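Side-chain contacts in beta-galactosidase (Trichoderma reesei, PDB 3OG2), which probably hydrolyses terminal non-reducing beta-D-galactose residues from beta-D-galactosides, as a glycoside hydrolase of family 35: residues K64-G69 and A107-L112; N179-A184 and K193-Y198; Y423-P428 and L434-L439; V546-D551 and L638-A643; S740-N745 and S763-D768. All blocks are in the same frame, centred on the assembly; numbering follows the deposited sequence.

Interaction 1: K64-G69 and A107-L112; sequences KIKALG and AGIYLL
Lys66 and Ile109 lie alongside each other with their side chains running in opposite directions, the lysine reaching out from helix 58-66 and the isoleucine reaching back. The touching branch of Ile109 is CD1, which sits against the middle of the lysine chain, 3.7 Å from Lys66 CD. Past that point the lysine follows the backbone at the end of helix 98-107: Lys66 CD is 3.5 Å from Ala107 O, and Lys66 NZ donates a 2.9 Å hydrogen bond to Gly108 O. The ammonium meets this carbonyl from the side, with a C=O...N angle of 135°, and stands 31° out of the carbonyl plane. A bend at chi2 (78°) turns an otherwise extended chain, carrying CD past Ala107 O and NZ on to Gly108 O. Gly108, with positive phi, closes helix 98-107 in a Schellman motif before strand 110-116 of the TIM barrel begins. Phe62 and Val73 also touch Ile109. With an alanine in place of Lys66, the Gly108 carbonyl would probably lose its ammonium partner and a gap would open beside Ile109 CD1. The lysine thus works in two ways, its methylenes serving as apolar cover and its charge lying at the C-terminal end of a helix, where it would be expected to suit the helix dipole.

Interaction 2: N179-A184 and K193-Y198; sequences NEYSGA and KPYMQY
Tyr181 lies against Tyr195 and Met196, two consecutive residues of helix 193-205, which reach the same side of its ring, one near CE1 and the other near CE2. The aromatic contact is an oblique pair, neither a stack nor edge-to-face: the ring centroids are 5.4 Å apart and the planes stand at 48°, with Tyr181 CE1 and Tyr195 CE2 nearest at 3.7 Å. Met196 makes a Met-aromatic contact, SD 4.8 Å from the Tyr181 centroid, while its CG touches Tyr181 CE2 at 3.4 Å. Its chi1 of -62° puts CG anti to the carbonyl carbon and up against that ring atom. The polar ends find partners elsewhere: Tyr181 OH is hydrogen-bonded to Asn192 N, just ahead of the helix, and Tyr195 OH to Glu178. A serine in place of Tyr181 would probably leave Tyr195 and Met196 without the ring they share, and the Asn192 amide without its hydroxyl partner. Tyr181 is the centre of an inverse gamma turn directly after Asn179 and Glu180, both galactose-binding residues. The contact therefore ties the loop leaving barrel strand 172-177 to helix 193-205, with helix 144-163 lining Tyr195 through Tyr146 and Leu147.

Interaction 3: Y423-P428 and L434-L439; sequences YTVKLP and LTIPQL
Val425 to Leu427 pair antiparallel with Leu434 to Ile436, the short strand axes 4.6 Å apart and 148° between their directions. This is a beta hairpin, and its strand 421-427 is the middle one of a three-stranded antiparallel sheet completed by strand 443-445. Val425 with Ile436 and Leu427 with Leu434 are the hydrogen-bonded pairs; Ile436 N to Val425 O is 2.7 Å. Lys426 and Thr435 form the non-hydrogen-bonded pair between them, supplemented by a CA-H...O contact from Thr435 CA to Val425 O at 3.1 Å.

The side chains divide by face. On one, Val425, Leu427, Leu434 and Ile436 make an apolar layer: Val425 CG2 comes within 4.0 Å of Ile436 CB, and Leu427 CD1 meets Ile436 CD1 at 4.2 Å. In Val425, chi1 of -67° puts CG1 anti to the carbonyl carbon and gives CG2 the contact with Ile436. Tyr466 of strand 462-467 touches Leu434 and Ile436 on this side, joining the hairpin to the neighbouring large sheet. On the other face, Lys426 runs at about a right angle to Thr435, its CB 3.7 Å from Thr435 OG1. Thr424 meets the far end of the second strand, its CB against the carbonyl of Ile436, just before the cis peptide to Pro437. Just beyond it, Gln438 NE2 donates to Thr435 O at 2.8 Å, that oxygen lying close to the plane of the Gln438 amide.

Interaction 4: V546-D551 and L638-A643; sequences VIYMVD and LGDWIA
The Tyr548 ring carries Asp640 at its edge: OD2 of the carboxylate lies near the ring plane, and the two flat groups are turned 40° from each other. Tyr548 OH donates to Asp640 OD2 over 2.5 Å, a short bond, and is received on the syn lone pair, the side of the other carboxylate oxygen. The two side chains come from opposite directions to meet there. Leu638 reaches the same ring obliquely, with CD1 3.9 Å from Tyr548 OH; that methyl also rests on Val546 CG1, again at 3.9 Å. For Leu638, chi1 of -65° sets CG beside the backbone N, and an extended chi2 carries CD1 into the angle between valine and tyrosine. Lys480 completes the polar end: its NZ makes a salt bridge with Asp640 OD1 and a hydrogen bond with Tyr548 OH. The ammonium would be expected to stabilise the buried carboxylate as an anion. Ile615 touches both Tyr548 and Asp640, while Val539 lies against Val546 and Leu638. The arrangement is that of an interface between beta domains: strand 545-551 belongs to domain 2 of the beta-galactosidase, and the turn leading into strand 641-643 to domain 3, joined by a tyrosine-aspartate-lysine cluster bordered by aliphatic side chains.

Interaction 5: S740-N745 and S763-D768; sequences SSVWLN and SSYTLD
Val742 and Tyr765 meet in the interior of a beta sandwich, with Leu744 and Leu767 forming a second pair beside them. The two strands belong to different sheets, 740-744 to a five-stranded one and 760-767 to a three-stranded one, so side chains rather than backbone bonds join them. Val742 CG2 lies 3.8 Å from Tyr765 CE2, approaching the ring obliquely. In Val742, CG1 is anti to the backbone N (chi1 179°), which leaves CG2 as the methyl that meets the ring. In the other pair, Leu744 CD2 reaches the base of the opposite side chain, 4.2 Å from Leu767 CB. The strands are closer here: the CA atoms of Leu744 and Leu767 are 7.7 Å apart, against 9.3 Å between those of Val742 and Tyr765.

Further out, Ile749 on the adjoining strand 747-752 touches Leu744, Tyr765 and Leu767 and so links the two pairs. Leu730 of strand 726-733 touches Val742 from the smaller sheet, and Leu728 on the same strand touches Leu767. The result is an apolar layer of the kind that fills beta sandwiches, here in a second all-beta domain of the enzyme. At the hydroxyl end of the ring, a water lies in the plane of Tyr765, 2.9 Å from Ser740 OG. Its bond to Tyr765 OH is weak at 3.3 Å, and the bridge is doubtful because Ser740 has two conformers.

Overall arrangement
The five contacts follow one another along the chain, each closing before the next opens, and none touches another. Interactions 1 and 2, with centres about 30 Å apart, both belong to the TIM barrel; interaction 2 borders the galactose site, whereas interaction 1 lies away from it. Interaction 3 lies in domain 2 and interaction 4 joins that domain to domain 3; their centres are about 28 Å apart, on the same side of the chain's centre. Interaction 5 is on the opposite side, its centre about 77 Å from that of interaction 3 and about 74 Å from that of interaction 4. Together they sample a barrel with beta domains on both sides, built into a single chain.

Interaction 1: K64-G69 and A107-L112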
# COMPACT_ATOMS: atom_id res chain seq x y z
N LYS A 64 -1.19 -13.37 -2.38
CA LYS A 64 -0.36 -12.75 -3.42
C LYS A 64 0.99 -12.35 -2.82
O LYS A 64 2.02 -12.44 -3.52
CB LYS A 64 -1.12 -11.55 -4.00
CG LYS A 64 -2.25 -12.02 -4.90
CD LYS A 64 -3.29 -10.96 -5.23
CE LYS A 64 -4.28 -11.61 -6.22
NZ LYS A 64 -5.44 -10.76 -6.48
N ILE A 65 1.04 -11.95 -1.56
CA ILE A 65 2.34 -11.61 -0.94
C ILE A 65 3.11 -12.87 -0.58
O ILE A 65 4.31 -12.96 -0.82
CB ILE A 65 2.06 -10.73 0.27
CG1 ILE A 65 1.55 -9.37 -0.26
CG2 ILE A 65 3.31 -10.59 1.14
CD1 ILE A 65 1.17 -8.39 0.81
N LYS A 66 2.44 -13.88 -0.04
CA LYS A 66 3.12 -15.15 0.27
C LYS A 66 3.74 -15.74 -0.99
O LYS A 66 4.83 -16.31 -0.95
CB LYS A 66 2.10 -16.11 0.89
CG LYS A 66 2.65 -17.45 1.28
CD LYS A 66 3.43 -17.42 2.59
CE LYS A 66 3.77 -18.88 2.98
NZ LYS A 66 4.53 -18.84 4.25
N ALA A 67 3.04 -15.62 -2.13
CA ALA A 67 3.59 -16.21 -3.34
C ALA A 67 4.85 -15.51 -3.81
O ALA A 67 5.61 -16.08 -4.62
CB ALA A 67 2.49 -16.17 -4.42
N LEU A 68 5.14 -14.28 -3.40
CA LEU A 68 6.40 -13.61 -3.70
C LEU A 68 7.59 -14.28 -2.99
O LEU A 68 8.74 -13.99 -3.28
CB LEU A 68 6.38 -12.16 -3.21
CG LEU A 68 5.40 -11.23 -3.89
CD1 LEU A 68 5.31 -9.90 -3.14
CD2 LEU A 68 5.87 -10.95 -5.33
N GLY A 69 7.32 -15.14 -2.01
CA GLY A 69 8.37 -15.67 -1.16
C GLY A 69 8.50 -14.86 0.11
O GLY A 69 9.41 -15.12 0.91
N ALA A 107 -2.78 -17.74 5.77
CA ALA A 107 -1.83 -17.65 4.66
C ALA A 107 -0.46 -18.10 5.07
O ALA A 107 0.40 -18.29 4.22
CB ALA A 107 -1.74 -16.23 4.14
N GLY A 108 -0.18 -18.21 6.37
CA GLY A 108 1.15 -18.50 6.84
C GLY A 108 2.07 -17.29 6.76
O GLY A 108 3.24 -17.45 6.39
N ILE A 109 1.59 -16.14 7.16
CA ILE A 109 2.32 -14.86 7.17
C ILE A 109 2.40 -14.35 8.58
O ILE A 109 1.41 -14.42 9.33
CB ILE A 109 1.56 -13.87 6.24
CG1 ILE A 109 1.73 -14.30 4.78
CG2 ILE A 109 1.91 -12.39 6.49
CD1 ILE A 109 3.13 -14.10 4.26
N TYR A 110 3.58 -13.85 8.96
CA TYR A 110 3.74 -13.17 10.25
C TYR A 110 3.52 -11.67 10.05
O TYR A 110 3.50 -11.18 8.91
CB TYR A 110 5.12 -13.46 10.83
CG TYR A 110 5.30 -14.89 11.25
CD1 TYR A 110 4.51 -15.40 12.28
CD2 TYR A 110 6.24 -15.72 10.66
CE1 TYR A 110 4.64 -16.74 12.73
CE2 TYR A 110 6.38 -17.03 11.10
CZ TYR A 110 5.60 -17.50 12.12
OH TYR A 110 5.74 -18.85 12.52
N LEU A 111 3.34 -10.94 11.17
CA LEU A 111 3.02 -9.52 11.07
C LEU A 111 3.92 -8.65 11.93
O LEU A 111 4.26 -9.00 13.09
CB LEU A 111 1.57 -9.28 11.54
CG LEU A 111 0.48 -9.93 10.66
CD1 LEU A 111 -0.89 -9.72 11.33
CD2 LEU A 111 0.50 -9.43 9.25
N LEU A 112 4.26 -7.50 11.35
CA LEU A 112 4.86 -6.35 12.04
C LEU A 112 3.75 -5.33 12.25
O LEU A 112 3.24 -4.78 11.28
CB LEU A 112 6.01 -5.81 11.19
CG LEU A 112 6.46 -4.38 11.53
CD1 LEU A 112 6.79 -4.15 13.00
CD2 LEU A 112 7.68 -4.00 10.68

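Interaction 2: N179-A184 and K193-Y198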
# COMPACT_ATOMS: atom_id res chain seq x y z
N ASN A 179 6.52 6.56 14.80
CA ASN A 179 6.76 6.40 13.35
C ASN A 179 7.74 7.48 12.91
O ASN A 179 7.37 8.66 12.99
CB ASN A 179 5.45 6.52 12.56
CG ASN A 179 5.74 6.27 11.09
OD1 ASN A 179 5.88 5.06 10.76
ND2 ASN A 179 5.93 7.24 10.21
N GLU A 180 8.91 7.10 12.44
CA GLU A 180 9.89 8.07 11.93
C GLU A 180 10.07 9.24 12.91
O GLU A 180 10.02 10.42 12.55
CB GLU A 180 9.55 8.60 10.52
CG GLU A 180 9.69 7.48 9.49
CD GLU A 180 9.74 7.90 8.07
OE1 GLU A 180 9.32 9.03 7.74
OE2 GLU A 180 10.16 7.12 7.15
N TYR A 181 10.33 8.86 14.15
CA TYR A 181 10.63 9.87 15.19
C TYR A 181 12.08 10.27 15.01
O TYR A 181 12.97 9.64 15.59
CB TYR A 181 10.31 9.26 16.58
CG TYR A 181 10.55 10.31 17.67
CD1 TYR A 181 9.67 11.38 17.84
CD2 TYR A 181 11.65 10.23 18.52
CE1 TYR A 181 9.91 12.33 18.84
CE2 TYR A 181 11.88 11.16 19.50
CZ TYR A 181 11.00 12.20 19.65
OH TYR A 181 11.25 13.15 20.63
N SER A 182 12.31 11.27 14.13
CA SER A 182 13.65 11.40 13.55
C SER A 182 14.21 12.81 13.54
O SER A 182 15.43 12.96 13.32
CB SER A 182 13.59 10.92 12.09
OG SER A 182 13.22 9.52 12.13
N GLY A 183 13.43 13.78 13.91
CA GLY A 183 13.92 15.12 14.13
C GLY A 183 12.79 16.01 14.60
O GLY A 183 11.63 15.60 14.75
N ALA A 184 13.14 17.25 14.89
CA ALA A 184 12.10 18.15 15.44
C ALA A 184 12.36 19.57 15.00
O ALA A 184 13.40 19.91 14.44
CB ALA A 184 12.14 18.07 16.96
N LYS A 193 13.81 11.71 25.19
CA LYS A 193 13.82 10.33 25.69
C LYS A 193 12.67 10.02 26.66
O LYS A 193 12.14 8.91 26.56
CB LYS A 193 15.18 10.01 26.23
CG LYS A 193 16.27 10.09 25.14
CD LYS A 193 17.60 9.61 25.62
CE LYS A 193 18.67 9.69 24.53
NZ LYS A 193 20.01 9.20 25.01
N PRO A 194 12.25 10.91 27.55
CA PRO A 194 11.06 10.63 28.32
C PRO A 194 9.85 10.40 27.43
O PRO A 194 9.04 9.50 27.73
CB PRO A 194 10.89 11.91 29.20
CG PRO A 194 12.33 12.34 29.40
CD PRO A 194 12.92 12.17 28.01
N TYR A 195 9.68 11.17 26.36
CA TYR A 195 8.57 10.94 25.43
C TYR A 195 8.66 9.56 24.82
O TYR A 195 7.70 8.76 24.83
CB TYR A 195 8.56 12.04 24.35
CG TYR A 195 7.60 11.67 23.24
CD1 TYR A 195 6.24 11.66 23.48
CD2 TYR A 195 8.06 11.32 21.97
CE1 TYR A 195 5.36 11.31 22.45
CE2 TYR A 195 7.20 10.96 20.96
CZ TYR A 195 5.84 10.96 21.22
OH TYR A 195 4.93 10.62 20.22
N MET A 196 9.85 9.23 24.32
CA MET A 196 10.02 7.92 23.66
C MET A 196 9.72 6.78 24.60
O MET A 196 9.11 5.78 24.24
CB MET A 196 11.45 7.81 23.11
CG MET A 196 11.80 8.83 22.04
SD MET A 196 13.61 9.09 21.92
CE MET A 196 13.98 7.64 21.00
N GLN A 197 10.22 6.91 25.86
CA GLN A 197 9.96 5.83 26.81
C GLN A 197 8.49 5.76 27.20
O GLN A 197 8.02 4.66 27.48
CB GLN A 197 10.83 6.04 28.07
CG GLN A 197 10.75 4.79 28.95
CD GLN A 197 11.32 3.57 28.26
OE1 GLN A 197 12.38 3.56 27.63
NE2 GLN A 197 10.57 2.49 28.41
N TYR A 198 7.79 6.90 27.30
CA TYR A 198 6.35 6.83 27.60
C TYR A 198 5.66 5.99 26.51
O TYR A 198 4.78 5.17 26.84
CB TYR A 198 5.76 8.22 27.62
CG TYR A 198 4.33 8.27 28.10
CD1 TYR A 198 3.27 8.11 27.18
CD2 TYR A 198 4.01 8.47 29.44
CE1 TYR A 198 1.96 8.13 27.61
CE2 TYR A 198 2.70 8.51 29.87
CZ TYR A 198 1.66 8.34 28.95
OH TYR A 198 0.36 8.42 29.38

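Interaction 3: Y423-P428 and L434-L439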
# COMPACT_ATOMS: atom_id res chain seq x y z
N TYR A 423 31.80 -8.81 -19.01
CA TYR A 423 32.74 -8.93 -17.93
C TYR A 423 33.01 -10.39 -17.62
O TYR A 423 32.30 -11.29 -18.11
CB TYR A 423 32.19 -8.18 -16.69
CG TYR A 423 31.03 -8.81 -15.99
CD1 TYR A 423 29.75 -8.68 -16.53
CD2 TYR A 423 31.16 -9.54 -14.80
CE1 TYR A 423 28.64 -9.25 -15.90
CE2 TYR A 423 30.06 -10.10 -14.15
CZ TYR A 423 28.80 -9.94 -14.72
OH TYR A 423 27.73 -10.54 -14.09
N THR A 424 34.03 -10.59 -16.78
CA THR A 424 34.29 -11.85 -16.16
C THR A 424 34.49 -11.57 -14.67
O THR A 424 34.69 -10.40 -14.30
CB THR A 424 35.53 -12.57 -16.74
OG1 THR A 424 36.63 -11.74 -16.42
CG2 THR A 424 35.42 -12.75 -18.27
N VAL A 425 34.44 -12.62 -13.85
CA VAL A 425 34.71 -12.41 -12.41
C VAL A 425 35.82 -13.34 -11.96
O VAL A 425 36.10 -14.38 -12.56
CB VAL A 425 33.45 -12.62 -11.52
CG1 VAL A 425 32.44 -11.53 -11.81
CG2 VAL A 425 32.86 -13.98 -11.79
N LYS A 426 36.47 -12.97 -10.88
CA LYS A 426 37.48 -13.81 -10.24
C LYS A 426 37.02 -13.93 -8.79
O LYS A 426 37.06 -12.92 -8.05
CB LYS A 426 38.90 -13.22 -10.38
CG LYS A 426 39.92 -14.12 -9.73
CD LYS A 426 41.36 -13.69 -9.98
CE LYS A 426 42.18 -14.98 -9.96
NZ LYS A 426 41.32 -16.22 -9.91
N LEU A 427 36.53 -15.11 -8.38
CA LEU A 427 35.83 -15.24 -7.10
C LEU A 427 36.53 -16.27 -6.23
O LEU A 427 37.04 -17.28 -6.75
CB LEU A 427 34.36 -15.69 -7.29
CG LEU A 427 33.52 -14.77 -8.17
CD1 LEU A 427 32.10 -15.28 -8.32
CD2 LEU A 427 33.47 -13.34 -7.65
N PRO A 428 36.54 -16.03 -4.95
CA PRO A 428 37.08 -17.03 -4.03
C PRO A 428 36.13 -18.21 -3.90
O PRO A 428 34.89 -18.04 -3.83
CB PRO A 428 37.21 -16.24 -2.71
CG PRO A 428 36.11 -15.21 -2.81
CD PRO A 428 36.07 -14.80 -4.26
N LEU A 434 38.91 -18.46 -8.69
CA LEU A 434 38.73 -18.84 -10.10
C LEU A 434 38.22 -17.70 -10.96
O LEU A 434 37.29 -17.02 -10.55
CB LEU A 434 37.70 -19.97 -10.22
CG LEU A 434 38.04 -21.24 -9.46
CD1 LEU A 434 36.86 -22.19 -9.51
CD2 LEU A 434 39.31 -21.82 -10.04
N THR A 435 38.74 -17.53 -12.15
CA THR A 435 38.18 -16.62 -13.14
C THR A 435 37.09 -17.40 -13.89
O THR A 435 37.36 -18.50 -14.45
CB THR A 435 39.21 -16.00 -14.10
OG1 THR A 435 40.10 -15.13 -13.37
CG2 THR A 435 38.49 -15.15 -15.13
N ILE A 436 35.92 -16.80 -13.84
CA ILE A 436 34.74 -17.48 -14.37
C ILE A 436 34.16 -16.57 -15.44
O ILE A 436 34.05 -15.34 -15.17
CB ILE A 436 33.75 -17.66 -13.20
CG1 ILE A 436 34.31 -18.62 -12.13
CG2 ILE A 436 32.40 -18.13 -13.71
CD1 ILE A 436 33.77 -18.21 -10.76
N PRO A 437 33.72 -17.08 -16.57
CA PRO A 437 33.63 -18.50 -16.96
C PRO A 437 34.91 -19.30 -17.14
O PRO A 437 35.85 -18.91 -17.82
CB PRO A 437 32.92 -18.44 -18.34
CG PRO A 437 32.09 -17.19 -18.15
CD PRO A 437 33.04 -16.18 -17.55
N GLN A 438 34.95 -20.48 -16.53
CA GLN A 438 36.10 -21.36 -16.69
C GLN A 438 36.12 -22.03 -18.03
O GLN A 438 37.18 -22.59 -18.38
CB GLN A 438 36.03 -22.45 -15.59
CG GLN A 438 36.37 -21.90 -14.19
CD GLN A 438 37.87 -22.11 -14.04
OE1 GLN A 438 38.32 -23.27 -14.02
NE2 GLN A 438 38.62 -21.00 -13.95
N LEU A 439 35.01 -22.08 -18.76
CA LEU A 439 34.99 -22.73 -20.06
C LEU A 439 34.97 -21.69 -21.16
O LEU A 439 34.63 -22.04 -22.29
CB LEU A 439 33.79 -23.71 -20.17
CG LEU A 439 33.93 -24.93 -19.24
CD1 LEU A 439 32.64 -25.70 -19.31
CD2 LEU A 439 35.13 -25.73 -19.67

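Interaction 4: V546-D551 and L638-A643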
# COMPACT_ATOMS: atom_id res chain seq x y z
N VAL A 546 18.73 -32.41 -10.41
CA VAL A 546 18.19 -31.98 -11.70
C VAL A 546 18.18 -30.46 -11.71
O VAL A 546 17.63 -29.86 -10.80
CB VAL A 546 16.78 -32.52 -11.91
CG1 VAL A 546 16.33 -32.03 -13.28
CG2 VAL A 546 16.78 -34.04 -11.77
N ILE A 547 18.86 -29.90 -12.71
CA ILE A 547 18.94 -28.45 -12.82
C ILE A 547 18.11 -27.99 -14.02
O ILE A 547 18.33 -28.49 -15.13
CB ILE A 547 20.39 -27.93 -12.91
CG1 ILE A 547 21.30 -28.61 -11.90
CG2 ILE A 547 20.37 -26.41 -12.73
CD1 ILE A 547 22.26 -29.66 -12.47
N TYR A 548 17.20 -27.07 -13.73
CA TYR A 548 16.37 -26.43 -14.76
C TYR A 548 16.95 -25.06 -15.00
O TYR A 548 17.06 -24.26 -14.04
CB TYR A 548 14.93 -26.32 -14.26
CG TYR A 548 14.24 -27.64 -14.01
CD1 TYR A 548 14.55 -28.41 -12.89
CD2 TYR A 548 13.28 -28.15 -14.86
CE1 TYR A 548 13.93 -29.61 -12.64
CE2 TYR A 548 12.65 -29.38 -14.62
CZ TYR A 548 12.99 -30.12 -13.51
OH TYR A 548 12.35 -31.32 -13.23
N MET A 549 17.34 -24.77 -16.24
CA MET A 549 18.02 -23.53 -16.61
C MET A 549 17.09 -22.73 -17.50
O MET A 549 16.85 -23.19 -18.64
CB MET A 549 19.31 -23.88 -17.33
CG MET A 549 20.39 -24.45 -16.38
SD MET A 549 21.64 -25.38 -17.31
CE MET A 549 20.86 -26.98 -17.29
N VAL A 550 16.60 -21.60 -17.05
CA VAL A 550 15.59 -20.86 -17.79
C VAL A 550 16.00 -19.39 -17.97
O VAL A 550 16.93 -18.91 -17.32
CB VAL A 550 14.22 -20.91 -17.07
CG1 VAL A 550 13.74 -22.36 -17.02
CG2 VAL A 550 14.28 -20.30 -15.68
N ASP A 551 15.28 -18.69 -18.86
CA ASP A 551 15.51 -17.24 -18.89
C ASP A 551 14.62 -16.59 -17.86
O ASP A 551 13.66 -17.14 -17.27
CB ASP A 551 15.33 -16.69 -20.28
CG ASP A 551 13.91 -16.69 -20.78
OD1 ASP A 551 13.05 -17.42 -20.23
OD2 ASP A 551 13.69 -15.98 -21.79
N LEU A 638 11.40 -37.25 -16.07
CA LEU A 638 11.92 -36.80 -14.77
C LEU A 638 10.86 -36.90 -13.69
O LEU A 638 11.09 -36.54 -12.52
CB LEU A 638 12.41 -35.34 -14.90
CG LEU A 638 13.62 -35.17 -15.84
CD1 LEU A 638 14.01 -33.70 -15.90
CD2 LEU A 638 14.74 -36.05 -15.37
N GLY A 639 9.64 -37.30 -14.04
CA GLY A 639 8.57 -37.48 -13.03
C GLY A 639 7.83 -36.17 -12.78
O GLY A 639 7.12 -36.08 -11.77
N ASP A 640 7.96 -35.16 -13.65
CA ASP A 640 7.15 -33.94 -13.47
C ASP A 640 5.78 -34.20 -14.10
O ASP A 640 5.64 -35.02 -15.02
CB ASP A 640 7.84 -32.76 -14.14
CG ASP A 640 9.21 -32.51 -13.56
OD1 ASP A 640 9.40 -32.76 -12.35
OD2 ASP A 640 10.12 -32.02 -14.23
N TRP A 641 4.79 -33.50 -13.62
CA TRP A 641 3.44 -33.65 -14.16
C TRP A 641 3.11 -32.45 -15.03
O TRP A 641 3.31 -31.31 -14.58
CB TRP A 641 2.44 -33.76 -13.05
CG TRP A 641 2.50 -35.02 -12.26
CD1 TRP A 641 3.34 -36.08 -12.42
CD2 TRP A 641 1.65 -35.32 -11.16
NE1 TRP A 641 3.04 -37.02 -11.47
CE2 TRP A 641 2.02 -36.61 -10.68
CE3 TRP A 641 0.61 -34.61 -10.53
CZ2 TRP A 641 1.36 -37.20 -9.59
CZ3 TRP A 641 -0.03 -35.24 -9.45
CH2 TRP A 641 0.34 -36.49 -9.00
N ILE A 642 2.56 -32.67 -16.23
CA ILE A 642 2.14 -31.55 -17.07
C ILE A 642 0.63 -31.68 -17.25
O ILE A 642 0.14 -32.67 -17.83
CB ILE A 642 2.86 -31.49 -18.41
CG1 ILE A 642 4.38 -31.43 -18.18
CG2 ILE A 642 2.39 -30.28 -19.20
CD1 ILE A 642 5.02 -32.60 -18.90
N ALA A 643 -0.06 -30.68 -16.76
CA ALA A 643 -1.53 -30.68 -16.76
C ALA A 643 -2.08 -29.51 -17.56
O ALA A 643 -1.40 -28.48 -17.75
CB ALA A 643 -2.01 -30.71 -15.32

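Interaction 5: S740-N745 and S763-D768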
# COMPACT_ATOMS: atom_id res chain seq x y z
N SER A 740 -13.81 26.46 -2.55
CA SER A 740 -14.87 27.04 -1.73
C SER A 740 -15.81 27.85 -2.63
O SER A 740 -15.36 28.38 -3.66
CB SER A 740 -14.30 27.88 -0.60
OG SER A 740 -13.43 28.92 -0.99
N SER A 741 -17.06 27.93 -2.28
CA SER A 741 -18.06 28.66 -3.05
C SER A 741 -18.91 29.50 -2.09
O SER A 741 -19.15 29.07 -0.95
CB SER A 741 -18.98 27.69 -3.79
OG SER A 741 -18.25 26.95 -4.75
N VAL A 742 -19.39 30.64 -2.57
CA VAL A 742 -20.10 31.63 -1.73
C VAL A 742 -21.40 32.08 -2.40
O VAL A 742 -21.37 32.44 -3.58
CB VAL A 742 -19.22 32.86 -1.48
CG1 VAL A 742 -19.93 33.92 -0.64
CG2 VAL A 742 -17.87 32.44 -0.85
N TRP A 743 -22.48 32.06 -1.65
CA TRP A 743 -23.76 32.66 -2.05
C TRP A 743 -24.17 33.70 -1.03
O TRP A 743 -23.89 33.55 0.18
CB TRP A 743 -24.85 31.57 -2.05
CG TRP A 743 -24.71 30.63 -3.23
CD1 TRP A 743 -25.41 30.74 -4.41
CD2 TRP A 743 -23.86 29.49 -3.35
NE1 TRP A 743 -25.03 29.71 -5.24
CE2 TRP A 743 -24.07 28.92 -4.64
CE3 TRP A 743 -22.94 28.89 -2.49
CZ2 TRP A 743 -23.40 27.78 -5.09
CZ3 TRP A 743 -22.26 27.74 -2.95
CH2 TRP A 743 -22.50 27.21 -4.23
N LEU A 744 -24.86 34.70 -1.50
CA LEU A 744 -25.53 35.72 -0.69
C LEU A 744 -27.01 35.47 -0.87
O LEU A 744 -27.53 35.69 -1.97
CB LEU A 744 -25.13 37.11 -1.20
CG LEU A 744 -25.86 38.25 -0.49
CD1 LEU A 744 -25.36 38.39 0.94
CD2 LEU A 744 -25.69 39.53 -1.30
N ASN A 745 -27.72 34.99 0.17
CA ASN A 745 -29.07 34.47 -0.00
C ASN A 745 -29.02 33.43 -1.12
O ASN A 745 -28.21 32.50 -1.04
CB ASN A 745 -30.07 35.62 -0.27
CG ASN A 745 -30.24 36.48 0.97
OD1 ASN A 745 -29.72 36.24 2.07
ND2 ASN A 745 -31.04 37.52 0.79
N SER A 763 -10.06 35.49 -0.78
CA SER A 763 -10.97 35.96 -1.80
C SER A 763 -11.61 37.27 -1.39
O SER A 763 -11.95 37.51 -0.23
CB SER A 763 -12.04 34.89 -1.99
OG SER A 763 -11.46 33.61 -2.28
N SER A 764 -11.84 38.14 -2.36
CA SER A 764 -12.53 39.39 -2.15
C SER A 764 -13.73 39.49 -3.06
O SER A 764 -13.60 39.29 -4.27
CB SER A 764 -11.53 40.52 -2.43
OG SER A 764 -10.52 40.50 -1.38
N TYR A 765 -14.88 39.80 -2.50
CA TYR A 765 -16.11 39.84 -3.26
C TYR A 765 -16.84 41.13 -2.94
O TYR A 765 -16.78 41.66 -1.82
CB TYR A 765 -16.98 38.64 -2.86
CG TYR A 765 -16.42 37.25 -3.12
CD1 TYR A 765 -16.18 36.78 -4.42
CD2 TYR A 765 -16.11 36.36 -2.10
CE1 TYR A 765 -15.66 35.51 -4.69
CE2 TYR A 765 -15.58 35.08 -2.34
CZ TYR A 765 -15.37 34.66 -3.63
OH TYR A 765 -14.84 33.39 -3.87
N THR A 766 -17.60 41.66 -3.90
CA THR A 766 -18.48 42.77 -3.65
C THR A 766 -19.89 42.23 -3.44
O THR A 766 -20.36 41.39 -4.25
CB THR A 766 -18.48 43.74 -4.85
OG1 THR A 766 -17.13 44.22 -5.01
CG2 THR A 766 -19.40 44.92 -4.64
N LEU A 767 -20.54 42.71 -2.40
CA LEU A 767 -21.94 42.34 -2.14
C LEU A 767 -22.74 43.60 -2.48
O LEU A 767 -22.80 44.54 -1.69
CB LEU A 767 -22.19 41.86 -0.72
CG LEU A 767 -21.19 40.78 -0.20
CD1 LEU A 767 -21.52 40.47 1.27
CD2 LEU A 767 -21.21 39.53 -1.07
N ASP A 768 -23.32 43.61 -3.68
CA ASP A 768 -23.97 44.82 -4.15
C ASP A 768 -25.48 44.74 -4.13
O ASP A 768 -26.06 43.64 -4.00
CB ASP A 768 -23.54 45.01 -5.62
CG ASP A 768 -23.71 46.44 -6.09
OD1 ASP A 768 -23.89 47.41 -5.31
OD2 ASP A 768 -23.66 46.61 -7.33
O HOH W 1 -14.37 31.63 -1.11